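Local atomic coordinates of Glp_546_48378_50642 (Giardia intestinalis, PDB entry 2QVW), a protein that cleaves double-stranded RNA into short interfering RNAs of 21 to 23 base pairs in the RNA interference pathway. Residues A[326-340]-A[667-679]. Numbering follows the deposited sequence.
Sequences FGVSHTDVFQRLELL and HALHPTLTEGALT
Arg-336, on the helix of one RNase III domain, reaches His-667 and Leu-673 in the link between helices 648-669 and 675-684 of the other, so this contact ties together the paired RNase III domains of Dicer. Its guanidinium grips three backbone carbonyls: Arg-336 NE donates to Leu-673 O at 2.8 Å, the carbonyl pointing almost straight at NE (171°), while Arg-336 NH2 meets a lone pair of His-667 O at 3.2 Å and, weakly, His-670 O. The ND1 and CE1 atoms of His-667 lie over one face of the guanidinium, the two planes tilted 20° apart, and Pro-671 O sits over the centre of the opposite face. The three acceptors belong to the last turn of helix 648-669 (His-667) and to the two ends of the type I turn from His-670 to Leu-673, a turn that also binds a manganese ion. With CG between its backbone N and carbonyl carbon (chi1 50°) and a bend at chi3, Arg-336 aims its head at the turn.

Farther along, Leu-339 CD2 packs on Leu-678 CB at 3.5 Å. Glu-338, between Arg-336 and Leu-339 in the helix, is a probable manganese ligand of the first domain. Phe-326, ahead of the helix that Ser-329 caps, takes Pro-671 CB over its ring face in a CH-pi contact, 3.8 Å from CB to the ring centroid.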
ATOM      1  N   PHE A 326       9.722  -2.385   6.601  1.00 32.22           N
ATOM      2  CA  PHE A 326      10.251  -1.746   7.797  1.00 32.29           C
ATOM      3  C   PHE A 326       9.399  -2.061   9.028  1.00 31.95           C
ATOM      4  O   PHE A 326       9.358  -1.285   9.989  1.00 32.15           O
ATOM      5  CB  PHE A 326      10.350  -0.227   7.580  1.00 32.61           C
ATOM      6  CG  PHE A 326      11.020   0.155   6.283  1.00 33.87           C
ATOM      7  CD1 PHE A 326      10.267   0.392   5.133  1.00 34.46           C
ATOM      8  CD2 PHE A 326      12.407   0.209   6.191  1.00 35.03           C
ATOM      9  CE1 PHE A 326      10.884   0.671   3.915  1.00 34.76           C
ATOM     10  CE2 PHE A 326      13.032   0.485   4.977  1.00 35.76           C
ATOM     11  CZ  PHE A 326      12.265   0.715   3.840  1.00 35.41           C
ATOM     12  N   GLY A 327       8.726  -3.208   8.994  1.00 31.52           N
ATOM     13  CA  GLY A 327       7.908  -3.630  10.118  1.00 30.90           C
ATOM     14  C   GLY A 327       6.873  -2.632  10.601  1.00 30.40           C
ATOM     15  O   GLY A 327       6.558  -2.574  11.793  1.00 30.48           O
ATOM     16  N   VAL A 328       6.323  -1.865   9.666  1.00 29.80           N
ATOM     17  CA  VAL A 328       5.319  -0.856   9.980  1.00 29.09           C
ATOM     18  C   VAL A 328       3.902  -1.428   9.985  1.00 28.46           C
ATOM     19  O   VAL A 328       3.437  -1.974   8.997  1.00 28.15           O
ATOM     20  CB  VAL A 328       5.375   0.307   8.963  1.00 29.20           C
ATOM     21  CG1 VAL A 328       4.543   1.479   9.466  1.00 29.82           C
ATOM     22  CG2 VAL A 328       6.816   0.735   8.736  1.00 28.98           C
ATOM     23  N   SER A 329       3.215  -1.281  11.108  1.00 27.81           N
ATOM     24  CA  SER A 329       1.855  -1.786  11.253  1.00 27.28           C
ATOM     25  C   SER A 329       0.906  -1.273  10.186  1.00 26.99           C
ATOM     26  O   SER A 329       1.106  -0.204   9.625  1.00 27.19           O
ATOM     27  CB  SER A 329       1.306  -1.425  12.638  1.00 27.17           C
ATOM     28  OG  SER A 329       0.105  -0.683  12.542  1.00 27.10           O
ATOM     29  N   HIS A 330      -0.137  -2.050   9.917  1.00 26.54           N
ATOM     30  CA  HIS A 330      -1.139  -1.690   8.922  1.00 25.91           C
ATOM     31  C   HIS A 330      -1.831  -0.439   9.402  1.00 25.87           C
ATOM     32  O   HIS A 330      -2.366   0.336   8.622  1.00 25.90           O
ATOM     33  CB  HIS A 330      -2.168  -2.814   8.771  1.00 25.75           C
ATOM     34  CG  HIS A 330      -2.880  -3.165  10.045  1.00 25.05           C
ATOM     35  ND1 HIS A 330      -2.248  -3.771  11.109  1.00 24.59           N
ATOM     36  CD2 HIS A 330      -4.171  -3.006  10.418  1.00 24.28           C
ATOM     37  CE1 HIS A 330      -3.119  -3.970  12.081  1.00 24.77           C
ATOM     38  NE2 HIS A 330      -4.293  -3.515  11.688  1.00 24.34           N
ATOM     39  N   THR A 331      -1.823  -0.269  10.712  1.00 26.08           N
ATOM     40  CA  THR A 331      -2.437   0.872  11.355  1.00 26.29           C
ATOM     41  C   THR A 331      -1.663   2.123  10.995  1.00 26.40           C
ATOM     42  O   THR A 331      -2.232   3.113  10.537  1.00 26.65           O
ATOM     43  CB  THR A 331      -2.432   0.683  12.877  1.00 26.29           C
ATOM     44  OG1 THR A 331      -3.496  -0.203  13.243  1.00 25.88           O
ATOM     45  CG2 THR A 331      -2.583   2.008  13.595  1.00 27.03           C
ATOM     46  N   ASP A 332      -0.356   2.067  11.212  1.00 26.32           N
ATOM     47  CA  ASP A 332       0.510   3.185  10.898  1.00 26.14           C
ATOM     48  C   ASP A 332       0.423   3.478   9.415  1.00 25.51           C
ATOM     49  O   ASP A 332       0.369   4.625   8.998  1.00 25.84           O
ATOM     50  CB  ASP A 332       1.955   2.865  11.275  1.00 26.50           C
ATOM     51  CG  ASP A 332       2.109   2.540  12.744  1.00 28.82           C
ATOM     52  OD1 ASP A 332       1.469   3.227  13.570  1.00 30.74           O
ATOM     53  OD2 ASP A 332       2.876   1.607  13.069  1.00 30.73           O
ATOM     54  N   VAL A 333       0.405   2.434   8.609  1.00 24.83           N
ATOM     55  CA  VAL A 333       0.309   2.635   7.183  1.00 24.34           C
ATOM     56  C   VAL A 333      -0.923   3.464   6.853  1.00 24.42           C
ATOM     57  O   VAL A 333      -0.834   4.412   6.090  1.00 24.67           O
ATOM     58  CB  VAL A 333       0.246   1.302   6.439  1.00 24.29           C
ATOM     59  CG1 VAL A 333       0.147   1.552   4.962  1.00 23.75           C
ATOM     60  CG2 VAL A 333       1.491   0.487   6.735  1.00 24.18           C
ATOM     61  N   PHE A 334      -2.070   3.118   7.426  1.00 24.17           N
ATOM     62  CA  PHE A 334      -3.292   3.878   7.174  1.00 23.81           C
ATOM     63  C   PHE A 334      -3.041   5.309   7.591  1.00 23.90           C
ATOM     64  O   PHE A 334      -3.417   6.253   6.912  1.00 24.11           O
ATOM     65  CB  PHE A 334      -4.453   3.330   7.997  1.00 23.60           C
ATOM     66  CG  PHE A 334      -5.758   4.078   7.796  1.00 22.94           C
ATOM     67  CD1 PHE A 334      -6.896   3.404   7.349  1.00 23.25           C
ATOM     68  CD2 PHE A 334      -5.856   5.440   8.064  1.00 22.47           C
ATOM     69  CE1 PHE A 334      -8.107   4.066   7.167  1.00 23.26           C
ATOM     70  CE2 PHE A 334      -7.057   6.111   7.886  1.00 22.89           C
ATOM     71  CZ  PHE A 334      -8.189   5.417   7.435  1.00 22.93           C
ATOM     72  N   GLN A 335      -2.413   5.456   8.741  1.00 24.08           N
ATOM     73  CA  GLN A 335      -2.106   6.760   9.275  1.00 24.34           C
ATOM     74  C   GLN A 335      -1.284   7.602   8.294  1.00 24.01           C
ATOM     75  O   GLN A 335      -1.638   8.740   8.000  1.00 23.95           O
ATOM     76  CB  GLN A 335      -1.338   6.596  10.583  1.00 24.46           C
ATOM     77  CG  GLN A 335      -1.683   7.628  11.634  1.00 26.23           C
ATOM     78  CD  GLN A 335      -0.854   7.480  12.900  1.00 29.07           C
ATOM     79  OE1 GLN A 335      -0.770   6.390  13.484  1.00 30.90           O
ATOM     80  NE2 GLN A 335      -0.240   8.584  13.338  1.00 29.28           N
ATOM     81  N   ARG A 336      -0.189   7.047   7.781  1.00 23.79           N
ATOM     82  CA  ARG A 336       0.675   7.789   6.864  1.00 24.05           C
ATOM     83  C   ARG A 336       0.297   7.762   5.379  1.00 24.33           C
ATOM     84  O   ARG A 336       1.035   8.275   4.543  1.00 24.78           O
ATOM     85  CB  ARG A 336       2.125   7.333   7.048  1.00 23.97           C
ATOM     86  CG  ARG A 336       2.339   5.833   7.022  1.00 23.72           C
ATOM     87  CD  ARG A 336       3.522   5.461   7.896  1.00 23.42           C
ATOM     88  NE  ARG A 336       4.717   6.212   7.533  1.00 23.20           N
ATOM     89  CZ  ARG A 336       5.420   5.992   6.431  1.00 24.45           C
ATOM     90  NH1 ARG A 336       5.050   5.045   5.594  1.00 25.13           N
ATOM     91  NH2 ARG A 336       6.484   6.724   6.161  1.00 23.87           N
ATOM     92  N   LEU A 337      -0.843   7.165   5.049  1.00 24.25           N
ATOM     93  CA  LEU A 337      -1.292   7.122   3.665  1.00 23.92           C
ATOM     94  C   LEU A 337      -2.406   8.149   3.532  1.00 23.91           C
ATOM     95  O   LEU A 337      -2.610   8.729   2.470  1.00 23.91           O
ATOM     96  CB  LEU A 337      -1.810   5.726   3.296  1.00 23.88           C
ATOM     97  CG  LEU A 337      -0.761   4.629   3.101  1.00 22.87           C
ATOM     98  CD1 LEU A 337      -1.447   3.332   2.719  1.00 22.10           C
ATOM     99  CD2 LEU A 337       0.217   5.046   2.018  1.00 22.11           C
ATOM    100  N   GLU A 338      -3.125   8.364   4.628  1.00 23.90           N
ATOM    101  CA  GLU A 338      -4.206   9.342   4.668  1.00 24.10           C
ATOM    102  C   GLU A 338      -3.554  10.720   4.650  1.00 24.26           C
ATOM    103  O   GLU A 338      -3.904  11.589   3.850  1.00 24.64           O
ATOM    104  CB  GLU A 338      -5.017   9.179   5.953  1.00 23.86           C
ATOM    105  CG  GLU A 338      -5.975  10.322   6.209  1.00 25.24           C
ATOM    106  CD  GLU A 338      -6.505  10.335   7.623  1.00 28.72           C
ATOM    107  OE1 GLU A 338      -7.186  11.313   7.995  1.00 29.29           O
ATOM    108  OE2 GLU A 338      -6.236   9.367   8.358  1.00 30.73           O
ATOM    109  N   LEU A 339      -2.592  10.898   5.547  1.00 24.26           N
ATOM    110  CA  LEU A 339      -1.847  12.140   5.669  1.00 23.90           C
ATOM    111  C   LEU A 339      -1.373  12.545   4.287  1.00 23.74           C
ATOM    112  O   LEU A 339      -1.484  13.711   3.899  1.00 23.71           O
ATOM    113  CB  LEU A 339      -0.648  11.934   6.601  1.00 23.72           C
ATOM    114  CG  LEU A 339       0.314  13.088   6.892  1.00 23.95           C
ATOM    115  CD1 LEU A 339      -0.440  14.251   7.485  1.00 25.26           C
ATOM    116  CD2 LEU A 339       1.396  12.623   7.851  1.00 24.08           C
ATOM    117  N   LEU A 340      -0.857  11.567   3.549  1.00 23.59           N
ATOM    118  CA  LEU A 340      -0.371  11.805   2.202  1.00 23.22           C
ATOM    119  C   LEU A 340      -1.506  11.920   1.183  1.00 23.51           C
ATOM    120  O   LEU A 340      -1.406  12.668   0.219  1.00 23.46           O
ATOM    121  CB  LEU A 340       0.555  10.680   1.766  1.00 22.85           C
ATOM    122  CG  LEU A 340       1.182  10.936   0.397  1.00 21.67           C
ATOM    123  CD1 LEU A 340       2.269  11.988   0.524  1.00 21.74           C
ATOM    124  CD2 LEU A 340       1.756   9.653  -0.152  1.00 20.56           C
ATOM    125  N   HIS A 667       7.781  11.067   3.592  1.00 24.80           N
ATOM    126  CA  HIS A 667       7.175   9.740   3.578  1.00 25.07           C
ATOM    127  C   HIS A 667       8.207   8.707   3.162  1.00 25.31           C
ATOM    128  O   HIS A 667       8.306   7.632   3.749  1.00 25.31           O
ATOM    129  CB  HIS A 667       6.008   9.721   2.591  1.00 25.05           C
ATOM    130  CG  HIS A 667       5.267   8.422   2.550  1.00 24.80           C
ATOM    131  ND1 HIS A 667       4.550   7.942   3.623  1.00 25.27           N
ATOM    132  CD2 HIS A 667       5.124   7.506   1.562  1.00 24.95           C
ATOM    133  CE1 HIS A 667       3.996   6.786   3.298  1.00 25.97           C
ATOM    134  NE2 HIS A 667       4.328   6.499   2.053  1.00 25.43           N
ATOM    135  N   ALA A 668       8.972   9.039   2.132  1.00 25.77           N
ATOM    136  CA  ALA A 668      10.004   8.145   1.649  1.00 26.40           C
ATOM    137  C   ALA A 668      11.176   8.143   2.617  1.00 26.89           C
ATOM    138  O   ALA A 668      11.696   7.085   2.964  1.00 27.37           O
ATOM    139  CB  ALA A 668      10.466   8.587   0.287  1.00 26.25           C
ATOM    140  N   LEU A 669      11.576   9.337   3.052  1.00 27.24           N
ATOM    141  CA  LEU A 669      12.702   9.518   3.960  1.00 27.71           C
ATOM    142  C   LEU A 669      12.541   8.913   5.330  1.00 27.80           C
ATOM    143  O   LEU A 669      13.524   8.512   5.949  1.00 28.17           O
ATOM    144  CB  LEU A 669      13.002  11.001   4.143  1.00 27.84           C
ATOM    145  CG  LEU A 669      14.025  11.671   3.220  1.00 28.51           C
ATOM    146  CD1 LEU A 669      14.084  13.156   3.547  1.00 29.37           C
ATOM    147  CD2 LEU A 669      15.394  11.030   3.398  1.00 29.01           C
ATOM    148  N   HIS A 670      11.310   8.854   5.820  1.00 27.69           N
ATOM    149  CA  HIS A 670      11.081   8.309   7.148  1.00 27.94           C
ATOM    150  C   HIS A 670       9.988   7.265   7.151  1.00 28.17           C
ATOM    151  O   HIS A 670       8.909   7.492   7.678  1.00 28.44           O
ATOM    152  CB  HIS A 670      10.748   9.449   8.098  1.00 27.85           C
ATOM    153  CG  HIS A 670      11.712  10.592   8.011  1.00 28.73           C
ATOM    154  ND1 HIS A 670      13.078  10.415   8.075  1.00 29.93           N
ATOM    155  CD2 HIS A 670      11.512  11.920   7.836  1.00 28.90           C
ATOM    156  CE1 HIS A 670      13.676  11.585   7.938  1.00 30.06           C
ATOM    157  NE2 HIS A 670      12.750  12.515   7.792  1.00 29.92           N
ATOM    158  N   PRO A 671      10.274   6.086   6.588  1.00 28.30           N
ATOM    159  CA  PRO A 671       9.348   4.953   6.486  1.00 28.44           C
ATOM    160  C   PRO A 671       8.710   4.436   7.771  1.00 28.57           C
ATOM    161  O   PRO A 671       7.701   3.735   7.714  1.00 28.68           O
ATOM    162  CB  PRO A 671      10.192   3.883   5.801  1.00 28.46           C
ATOM    163  CG  PRO A 671      11.566   4.198   6.274  1.00 28.31           C
ATOM    164  CD  PRO A 671      11.612   5.696   6.117  1.00 28.17           C
ATOM    165  N   THR A 672       9.280   4.772   8.923  1.00 28.65           N
ATOM    166  CA  THR A 672       8.732   4.297  10.186  1.00 29.04           C
ATOM    167  C   THR A 672       7.936   5.326  10.978  1.00 29.52           C
ATOM    168  O   THR A 672       7.180   4.962  11.877  1.00 29.57           O
ATOM    169  CB  THR A 672       9.836   3.790  11.099  1.00 28.87           C
ATOM    170  OG1 THR A 672      10.650   4.895  11.513  1.00 28.95           O
ATOM    171  CG2 THR A 672      10.684   2.766  10.367  1.00 29.12           C
ATOM    172  N   LEU A 673       8.115   6.603  10.655  1.00 30.09           N
ATOM    173  CA  LEU A 673       7.419   7.674  11.358  1.00 30.55           C
ATOM    174  C   LEU A 673       5.926   7.729  11.020  1.00 31.12           C
ATOM    175  O   LEU A 673       5.485   7.171  10.009  1.00 31.18           O
ATOM    176  CB  LEU A 673       8.090   9.011  11.038  1.00 30.38           C
ATOM    177  CG  LEU A 673       9.558   9.094  11.464  1.00 30.04           C
ATOM    178  CD1 LEU A 673      10.134  10.459  11.135  1.00 30.55           C
ATOM    179  CD2 LEU A 673       9.655   8.853  12.950  1.00 30.05           C
ATOM    180  N   THR A 674       5.150   8.400  11.868  1.00 31.89           N
ATOM    181  CA  THR A 674       3.716   8.503  11.658  1.00 32.77           C
ATOM    182  C   THR A 674       3.254   9.916  11.357  1.00 33.00           C
ATOM    183  O   THR A 674       4.058  10.803  11.093  1.00 33.09           O
ATOM    184  CB  THR A 674       2.940   8.018  12.885  1.00 33.04           C
ATOM    185  OG1 THR A 674       3.454   8.667  14.054  1.00 33.97           O
ATOM    186  CG2 THR A 674       3.066   6.506  13.043  1.00 33.30           C
ATOM    187  N   GLU A 675       1.939  10.111  11.409  1.00 33.12           N
ATOM    188  CA  GLU A 675       1.311  11.404  11.142  1.00 33.40           C
ATOM    189  C   GLU A 675       2.006  12.583  11.821  1.00 32.73           C
ATOM    190  O   GLU A 675       2.674  13.379  11.165  1.00 32.86           O
ATOM    191  CB  GLU A 675      -0.149  11.374  11.587  1.00 33.55           C
ATOM    192  CG  GLU A 675      -0.867  12.686  11.333  1.00 36.15           C
ATOM    193  CD  GLU A 675      -2.216  12.768  12.023  1.00 39.21           C
ATOM    194  OE1 GLU A 675      -2.955  11.757  12.019  1.00 42.08           O
ATOM    195  OE2 GLU A 675      -2.544  13.850  12.560  1.00 40.91           O
ATOM    196  N   GLY A 676       1.827  12.688  13.137  1.00 32.18           N
ATOM    197  CA  GLY A 676       2.431  13.765  13.903  1.00 31.09           C
ATOM    198  C   GLY A 676       3.838  14.104  13.460  1.00 30.33           C
ATOM    199  O   GLY A 676       4.100  15.212  12.982  1.00 30.33           O
ATOM    200  N   ALA A 677       4.750  13.155  13.622  1.00 29.61           N
ATOM    201  CA  ALA A 677       6.129  13.378  13.221  1.00 29.07           C
ATOM    202  C   ALA A 677       6.133  14.032  11.843  1.00 28.78           C
ATOM    203  O   ALA A 677       6.572  15.170  11.673  1.00 28.75           O
ATOM    204  CB  ALA A 677       6.878  12.056  13.177  1.00 29.15           C
ATOM    205  N   LEU A 678       5.612  13.301  10.866  1.00 28.41           N
ATOM    206  CA  LEU A 678       5.553  13.770   9.490  1.00 27.88           C
ATOM    207  C   LEU A 678       4.885  15.120   9.342  1.00 27.92           C
ATOM    208  O   LEU A 678       5.267  15.909   8.490  1.00 27.95           O
ATOM    209  CB  LEU A 678       4.830  12.745   8.614  1.00 27.60           C
ATOM    210  CG  LEU A 678       5.512  11.379   8.503  1.00 26.36           C
ATOM    211  CD1 LEU A 678       4.700  10.490   7.601  1.00 25.90           C
ATOM    212  CD2 LEU A 678       6.927  11.526   7.968  1.00 24.38           C
ATOM    213  N   THR A 679       3.885  15.385  10.165  1.00 27.90           N
ATOM    214  CA  THR A 679       3.184  16.651  10.078  1.00 28.28           C
ATOM    215  C   THR A 679       4.104  17.758  10.553  1.00 28.53           C
ATOM    216  O   THR A 679       4.515  18.614   9.770  1.00 28.56           O
ATOM    217  CB  THR A 679       1.911  16.660  10.944  1.00 28.27           C
ATOM    218  OG1 THR A 679       1.037  15.602  10.532  1.00 28.67           O
ATOM    219  CG2 THR A 679       1.184  17.974  10.799  1.00 28.72           C
TER